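Local atomic coordinates of acetylene hydratase (Pelobacter acetylenicus, PDB entry 2E7Z), a protein that catalyses the hydration of acetylene to acetaldehyde, using a tungsten-bis(molybdopterin guanine dinucleotide) cofactor and one [4Fe-4S] cluster. Residues Thr396-Glu401 and Met431-Val436; Ala416-Ala421 and Leu693-Met698. All blocks are in the same frame, centred on the assembly; numbering follows the deposited sequence.

Interaction 1 of 2, residues Thr396-Glu401 and Met431-Val436; sequences TAMATE and MNQDLV. With NA (sodium ion), chain B.
Met398 bends around the amide of Gln433, and the two side chains cross at about a right angle. At the root of the methionine, CB lies 3.4 Å from Gln433 NE2. The next atom, CG, stays beside the same nitrogen, and the chain then folds back at its last torsion (chi3 69°), which returns the methyl CE to the amide carbon, 3.8 Å from Gln433 CD. The glutamine reaches this position by its own bend (chi2 -53°), and its NE2 donates to the backbone carbonyls of Val406 and Gly429. A leucine in place of Gln433 would probably leave the carbonyls of Val406 and Gly429 without this donor, and the link from the turn to both would be lost.

Here the last turn of helix 391-400 lies against the turn that carries helix 423-431 into strand 435-440 and completes a beta-alpha-beta unit begun by the parallel strand 408-412, in the large mixed sheet of the molybdopterin oxidoreductase fold. Phe409 of that first strand touches both Met398 and Gln433.

One residue before the glutamine, Asn432 faces the end of the helix. Its CB packs 3.2 Å from Met398 O, and OD1 comes to 2.9 Å from the same oxygen, a meeting of two acceptors with no hydrogen bond between them. Glu401, which leaves the helix with positive phi, crosses Asn432 with its carboxylate turned 38° from the amide plane. A sodium ion links the two: Glu401 OE2 coordinates the metal at 2.1 Å. Water 1, another ligand of the sodium, accepts a hydrogen bond from Asn432 ND2 at 2.6 Å. Lys407 donates to the same carboxylate oxygen and also to the backbone oxygen of Asn432, tying the glutamate to the turn a second time.

Interaction 2 of 2, residues Ala416-Ala421 and Leu693-Met698; sequences ALMGYA and LHNDAM. With MGD (2-amino-5,6-dimercapto-7-methyl-3,7,8a,9-tetrahydro-8-oxa-1,3,9,10-tetraaza-anthracen-4-one guanosine dinucleotide), chain E.
Met418 lies against the amide group of Asn695, touching it at both ends of its side chain: CB and the methyl CE are each 3.7 Å from Asn695 CG. A bend at the last torsion (chi3 48°) brings the methyl back to the amide. Trp676 and Pro445 add further contacts to the methionine, making this the densely packed part of a wholly buried interface. Next to it, Ala697 CB fits 3.4 Å from Tyr420 O. Packing is looser where the backbones pass, with Ala421 C 3.9 Å from Ala697 O, and Met698 turns away from the loop to a partly exposed position.

Both segments reach one pterin of the cofactor. The amino group N19 donates to Tyr420 O (2.8 Å) and also to Asp696 OD2 (3.0 Å), while N18 gives a second bond to that carboxylate oxygen. His673 holds the other oxygen, OD1, and so helps to fix the carboxylate. On the loop side, Gly419 O accepts an almost straight bond from N22 (2.9 Å, 169°). One pterin thus bridges the molybdopterin oxidoreductase and dinucleotide-binding regions, a mode of cofactor binding characteristic of the DMSO reductase family.

Helix 423-431 connects the two contacts: its start follows Ala421 of interaction 2, and its end leads into Asn432 of interaction 1. Along the chain their segments alternate, and strand 408-412 lies between Glu401 and Ala416. The centres are about 17 Å apart and the nearest atoms about 7 Å, so the contacts do not touch directly. Helix 391-400 nevertheless reaches toward the cofactor, since its Phe395 meets the ring of Tyr420 edge-to-face, and the side chain of Met398 is about 9 Å from that of Tyr420. Interaction 2 lines the pterin, with the Tyr420 side chain about 12 Å from the tungsten; interaction 1 lies farther out, beside the sodium site.

Interaction 1 of 2, residues Thr396-Glu401 and Met431-Val436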
loop_
_atom_site.group_PDB
_atom_site.type_symbol
_atom_site.label_atom_id
_atom_site.label_comp_id
_atom_site.label_asym_id
_atom_site.label_seq_id
_atom_site.Cartn_x
_atom_site.Cartn_y
_atom_site.Cartn_z
ATOM N N THR A 396 -10.982 -13.503 -9.673
ATOM C CA THR A 396 -12.020 -14.012 -10.571
ATOM C C THR A 396 -11.516 -15.177 -11.413
ATOM O O THR A 396 -12.233 -16.151 -11.610
ATOM C CB THR A 396 -12.574 -12.875 -11.439
ATOM O OG1 THR A 396 -13.232 -11.948 -10.573
ATOM C CG2 THR A 396 -13.565 -13.379 -12.455
ATOM N N ALA A 397 -10.264 -15.117 -11.855
ATOM C CA ALA A 397 -9.724 -16.237 -12.635
ATOM C C ALA A 397 -9.569 -17.444 -11.730
ATOM O O ALA A 397 -9.866 -18.567 -12.111
ATOM C CB ALA A 397 -8.393 -15.854 -13.256
ATOM N N MET A 398 -9.108 -17.192 -10.512
ATOM C CA MET A 398 -9.034 -18.266 -9.509
ATOM C C MET A 398 -10.388 -18.945 -9.282
ATOM O O MET A 398 -10.487 -20.183 -9.278
ATOM C CB MET A 398 -8.472 -17.739 -8.190
ATOM C CG MET A 398 -7.000 -17.371 -8.313
ATOM S SD MET A 398 -6.444 -16.317 -6.941
ATOM C CE MET A 398 -6.511 -17.502 -5.556
ATOM N N ALA A 399 -11.432 -18.133 -9.153
ATOM C CA ALA A 399 -12.771 -18.607 -8.811
ATOM C C ALA A 399 -13.516 -19.242 -9.984
ATOM O O ALA A 399 -14.210 -20.237 -9.827
ATOM C CB ALA A 399 -13.607 -17.436 -8.249
ATOM N N THR A 400 -13.400 -18.635 -11.168
ATOM C CA THR A 400 -14.249 -19.018 -12.316
ATOM C C THR A 400 -13.503 -19.723 -13.439
ATOM O O THR A 400 -14.137 -20.246 -14.346
ATOM C CB THR A 400 -14.954 -17.800 -12.970
ATOM O OG1 THR A 400 -13.971 -16.954 -13.576
ATOM C CG2 THR A 400 -15.787 -17.030 -11.918
ATOM N N GLU A 401 -12.175 -19.689 -13.398
ATOM C CA GLU A 401 -11.321 -20.224 -14.459
ATOM C C GLU A 401 -11.371 -19.364 -15.731
ATOM O O GLU A 401 -10.898 -19.790 -16.791
ATOM C CB GLU A 401 -11.616 -21.713 -14.776
ATOM C CG GLU A 401 -11.646 -22.541 -13.497
ATOM C CD GLU A 401 -11.321 -24.011 -13.686
ATOM O OE1 GLU A 401 -10.801 -24.358 -14.753
ATOM O OE2 GLU A 401 -11.576 -24.783 -12.736
ATOM N N MET A 431 -10.551 -21.416 -2.602
ATOM C CA MET A 431 -11.148 -22.759 -2.541
ATOM C C MET A 431 -11.077 -23.503 -3.888
ATOM O O MET A 431 -11.238 -24.721 -3.914
ATOM C CB MET A 431 -12.598 -22.694 -2.028
ATOM C CG MET A 431 -12.706 -22.320 -0.551
ATOM S SD MET A 431 -11.928 -23.563 0.500
ATOM C CE MET A 431 -12.944 -25.011 0.165
ATOM N N ASN A 432 -10.812 -22.799 -4.984
ATOM C CA ASN A 432 -10.692 -23.461 -6.292
ATOM C C ASN A 432 -9.242 -23.736 -6.695
ATOM O O ASN A 432 -9.000 -24.185 -7.802
ATOM C CB ASN A 432 -11.395 -22.613 -7.355
ATOM C CG ASN A 432 -11.720 -23.388 -8.616
ATOM O OD1 ASN A 432 -11.641 -22.841 -9.725
ATOM N ND2 ASN A 432 -12.124 -24.610 -8.474
ATOM N N GLN A 433 -8.301 -23.491 -5.784
ATOM C CA GLN A 433 -6.875 -23.738 -6.042
ATOM C C GLN A 433 -6.496 -25.189 -5.873
ATOM O O GLN A 433 -7.072 -25.884 -5.052
ATOM C CB GLN A 433 -5.989 -22.867 -5.129
ATOM C CG GLN A 433 -6.169 -21.364 -5.324
ATOM C CD GLN A 433 -5.997 -21.009 -6.795
ATOM O OE1 GLN A 433 -4.880 -20.948 -7.284
ATOM N NE2 GLN A 433 -7.107 -20.804 -7.506
ATOM N N ASP A 434 -5.524 -25.621 -6.679
ATOM C CA ASP A 434 -4.911 -26.943 -6.505
ATOM C C ASP A 434 -3.709 -26.879 -5.554
ATOM O O ASP A 434 -3.380 -27.872 -4.912
ATOM C CB ASP A 434 -4.466 -27.488 -7.863
ATOM C CG ASP A 434 -5.621 -27.852 -8.748
ATOM O OD1 ASP A 434 -6.697 -28.210 -8.224
ATOM O OD2 ASP A 434 -5.439 -27.794 -9.972
ATOM N N LEU A 435 -3.090 -25.706 -5.412
ATOM C CA LEU A 435 -1.949 -25.516 -4.516
ATOM C C LEU A 435 -1.972 -24.127 -3.936
ATOM O O LEU A 435 -2.003 -23.161 -4.691
ATOM C CB LEU A 435 -0.621 -25.717 -5.259
ATOM C CG LEU A 435 0.672 -25.431 -4.481
ATOM C CD1 LEU A 435 0.869 -26.407 -3.315
ATOM C CD2 LEU A 435 1.872 -25.537 -5.391
ATOM N N VAL A 436 -1.941 -24.029 -2.609
ATOM C CA VAL A 436 -1.816 -22.740 -1.923
ATOM C C VAL A 436 -0.671 -22.844 -0.938
ATOM O O VAL A 436 -0.611 -23.801 -0.134
ATOM C CB VAL A 436 -3.113 -22.342 -1.195
ATOM C CG1 VAL A 436 -2.968 -21.066 -0.345
ATOM C CG2 VAL A 436 -4.252 -22.246 -2.188
HETATM NA NA NA B . -13.037 -26.175 -12.325
HETATM O O HOH W 1 -12.205 -26.380 -10.336
HETATM O O HOH W 2 -14.289 -24.653 -11.680
HETATM O O HOH W 3 -14.498 -27.623 -11.844
#

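Interaction 2 of 2, residues Ala416-Ala421 and Leu693-Met698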
loop_
_atom_site.group_PDB
_atom_site.type_symbol
_atom_site.label_atom_id
_atom_site.label_comp_id
_atom_site.label_asym_id
_atom_site.label_seq_id
_atom_site.Cartn_x
_atom_site.Cartn_y
_atom_site.Cartn_z
ATOM N N ALA A 416 -3.950 -12.406 2.181
ATOM C CA ALA A 416 -4.643 -12.087 0.935
ATOM C C ALA A 416 -6.158 -12.216 0.989
ATOM O O ALA A 416 -6.876 -11.406 0.394
ATOM C CB ALA A 416 -4.065 -12.923 -0.239
ATOM N N LEU A 417 -6.672 -13.203 1.725
ATOM C CA LEU A 417 -8.116 -13.323 1.873
ATOM C C LEU A 417 -8.743 -11.981 2.273
ATOM O O LEU A 417 -9.846 -11.649 1.843
ATOM C CB LEU A 417 -8.451 -14.412 2.913
ATOM C CG LEU A 417 -9.930 -14.532 3.231
ATOM C CD1 LEU A 417 -10.739 -15.041 2.043
ATOM C CD2 LEU A 417 -10.082 -15.471 4.430
ATOM N N MET A 418 -8.049 -11.253 3.149
ATOM C CA MET A 418 -8.601 -10.063 3.790
ATOM C C MET A 418 -8.010 -8.759 3.277
ATOM O O MET A 418 -8.331 -7.691 3.825
ATOM C CB MET A 418 -8.366 -10.150 5.321
ATOM C CG MET A 418 -9.262 -11.178 6.045
ATOM S SD MET A 418 -8.823 -11.483 7.781
ATOM C CE MET A 418 -8.628 -9.829 8.487
ATOM N N GLY A 419 -7.164 -8.845 2.241
ATOM C CA GLY A 419 -6.287 -7.728 1.886
ATOM C C GLY A 419 -6.724 -6.959 0.665
ATOM O O GLY A 419 -6.002 -6.063 0.197
ATOM N N TYR A 420 -7.902 -7.285 0.123
ATOM C CA TYR A 420 -8.400 -6.638 -1.095
ATOM C C TYR A 420 -9.863 -6.233 -0.866
ATOM O O TYR A 420 -10.189 -5.739 0.201
ATOM C CB TYR A 420 -8.169 -7.536 -2.327
ATOM C CG TYR A 420 -6.704 -7.877 -2.532
ATOM C CD1 TYR A 420 -6.129 -8.996 -1.902
ATOM C CD2 TYR A 420 -5.885 -7.069 -3.336
ATOM C CE1 TYR A 420 -4.776 -9.305 -2.067
ATOM C CE2 TYR A 420 -4.532 -7.396 -3.534
ATOM C CZ TYR A 420 -3.997 -8.510 -2.900
ATOM O OH TYR A 420 -2.683 -8.784 -3.099
ATOM N N ALA A 421 -10.715 -6.360 -1.875
ATOM C CA ALA A 421 -12.148 -6.187 -1.701
ATOM C C ALA A 421 -12.822 -7.561 -1.830
ATOM O O ALA A 421 -12.145 -8.596 -1.855
ATOM C CB ALA A 421 -12.683 -5.200 -2.724
ATOM N N LEU A 693 -16.472 -12.578 9.481
ATOM C CA LEU A 693 -17.410 -11.835 10.333
ATOM C C LEU A 693 -16.966 -10.398 10.590
ATOM O O LEU A 693 -17.800 -9.522 10.773
ATOM C CB LEU A 693 -17.592 -12.557 11.677
ATOM C CG LEU A 693 -18.433 -13.835 11.646
ATOM C CD1 LEU A 693 -18.422 -14.480 13.032
ATOM C CD2 LEU A 693 -19.866 -13.554 11.184
ATOM N N HIS A 694 -15.661 -10.142 10.620
ATOM C CA HIS A 694 -15.188 -8.843 11.116
ATOM C C HIS A 694 -14.302 -8.027 10.172
ATOM O O HIS A 694 -13.914 -6.921 10.574
ATOM C CB HIS A 694 -14.460 -8.999 12.465
ATOM C CG HIS A 694 -15.230 -9.779 13.468
ATOM N ND1 HIS A 694 -16.410 -9.325 14.020
ATOM C CD2 HIS A 694 -14.979 -10.978 14.042
ATOM C CE1 HIS A 694 -16.861 -10.220 14.880
ATOM N NE2 HIS A 694 -16.007 -11.229 14.924
ATOM N N ASN A 695 -13.993 -8.528 8.962
ATOM C CA ASN A 695 -13.120 -7.776 8.081
ATOM C C ASN A 695 -13.917 -6.911 7.130
ATOM O O ASN A 695 -14.963 -7.345 6.608
ATOM C CB ASN A 695 -12.221 -8.705 7.255
ATOM C CG ASN A 695 -11.128 -7.950 6.553
ATOM O OD1 ASN A 695 -10.929 -8.071 5.313
ATOM N ND2 ASN A 695 -10.428 -7.149 7.300
ATOM N N ASP A 696 -13.393 -5.711 6.854
ATOM C CA ASP A 696 -14.057 -4.773 5.943
ATOM C C ASP A 696 -14.280 -5.330 4.531
ATOM O O ASP A 696 -15.256 -4.981 3.876
ATOM C CB ASP A 696 -13.340 -3.412 5.878
ATOM C CG ASP A 696 -11.913 -3.496 5.359
ATOM O OD1 ASP A 696 -11.228 -4.505 5.642
ATOM O OD2 ASP A 696 -11.473 -2.546 4.679
ATOM N N ALA A 697 -13.386 -6.197 4.062
ATOM C CA ALA A 697 -13.515 -6.680 2.677
ATOM C C ALA A 697 -14.788 -7.490 2.460
ATOM O O ALA A 697 -15.197 -7.712 1.314
ATOM C CB ALA A 697 -12.277 -7.447 2.263
ATOM N N MET A 698 -15.428 -7.926 3.560
ATOM C CA MET A 698 -16.732 -8.576 3.446
ATOM C C MET A 698 -17.813 -7.680 2.822
ATOM O O MET A 698 -18.816 -8.177 2.327
ATOM C CB MET A 698 -17.225 -9.080 4.814
ATOM C CG MET A 698 -16.460 -10.293 5.387
ATOM S SD MET A 698 -16.526 -11.721 4.280
ATOM C CE MET A 698 -18.294 -12.051 4.292
HETATM P PB MGD E . -2.008 -7.870 5.814
HETATM O O1B MGD E . -3.115 -8.103 4.816
HETATM O O2B MGD E . -2.330 -7.700 7.253
HETATM O O3B MGD E . -1.127 -6.588 5.420
HETATM O O3A MGD E . -1.294 -5.289 3.277
HETATM P PA MGD E . -0.280 -6.234 4.102
HETATM O O1A MGD E . 0.910 -5.473 4.605
HETATM O O2A MGD E . -0.085 -7.449 3.246
HETATM O "O5'" MGD E . -0.996 -9.114 5.640
HETATM C "C5'" MGD E . 0.331 -8.996 6.123
HETATM C "C4'" MGD E . 0.753 -10.389 6.547
HETATM O "O4'" MGD E . 2.174 -10.358 6.746
HETATM C "C3'" MGD E . 0.200 -10.812 7.904
HETATM O "O3'" MGD E . -0.507 -12.054 7.751
HETATM C "C2'" MGD E . 1.415 -10.953 8.846
HETATM O "O2'" MGD E . 1.342 -12.004 9.830
HETATM C "C1'" MGD E . 2.513 -11.225 7.854
HETATM N N9 MGD E . 3.867 -10.804 8.243
HETATM C C8 MGD E . 4.226 -9.679 8.909
HETATM N N7 MGD E . 5.562 -9.580 8.995
HETATM C C5 MGD E . 6.073 -10.624 8.307
HETATM C C6 MGD E . 7.395 -11.132 7.984
HETATM O O6 MGD E . 8.428 -10.537 8.359
HETATM N N1 MGD E . 7.437 -12.243 7.231
HETATM C C2 MGD E . 6.381 -12.954 6.850
HETATM N N2 MGD E . 6.573 -14.069 6.087
HETATM N N3 MGD E . 5.142 -12.554 7.117
HETATM C C4 MGD E . 4.960 -11.417 7.820
HETATM C C10 MGD E . -1.309 -3.895 3.591
HETATM C C11 MGD E . -2.041 -3.204 2.461
HETATM O O11 MGD E . -3.394 -3.645 2.553
HETATM C C12 MGD E . -1.947 -1.706 2.621
HETATM S S12 MGD E . -0.396 -1.007 2.801
HETATM C C13 MGD E . -3.045 -0.935 2.562
HETATM S S13 MGD E . -2.994 0.741 2.863
HETATM C C14 MGD E . -4.405 -1.479 2.251
HETATM N N15 MGD E . -5.286 -1.453 3.409
HETATM C C16 MGD E . -6.496 -2.046 3.196
HETATM C C17 MGD E . -7.748 -1.625 3.839
HETATM O O17 MGD E . -7.760 -0.657 4.632
HETATM N N18 MGD E . -8.870 -2.308 3.534
HETATM C C19 MGD E . -8.894 -3.354 2.670
HETATM N N19 MGD E . -10.049 -4.003 2.412
HETATM N N20 MGD E . -7.783 -3.801 2.072
HETATM C C21 MGD E . -6.607 -3.196 2.281
HETATM N N22 MGD E . -5.516 -3.638 1.649
HETATM C C23 MGD E . -4.267 -2.908 1.701
#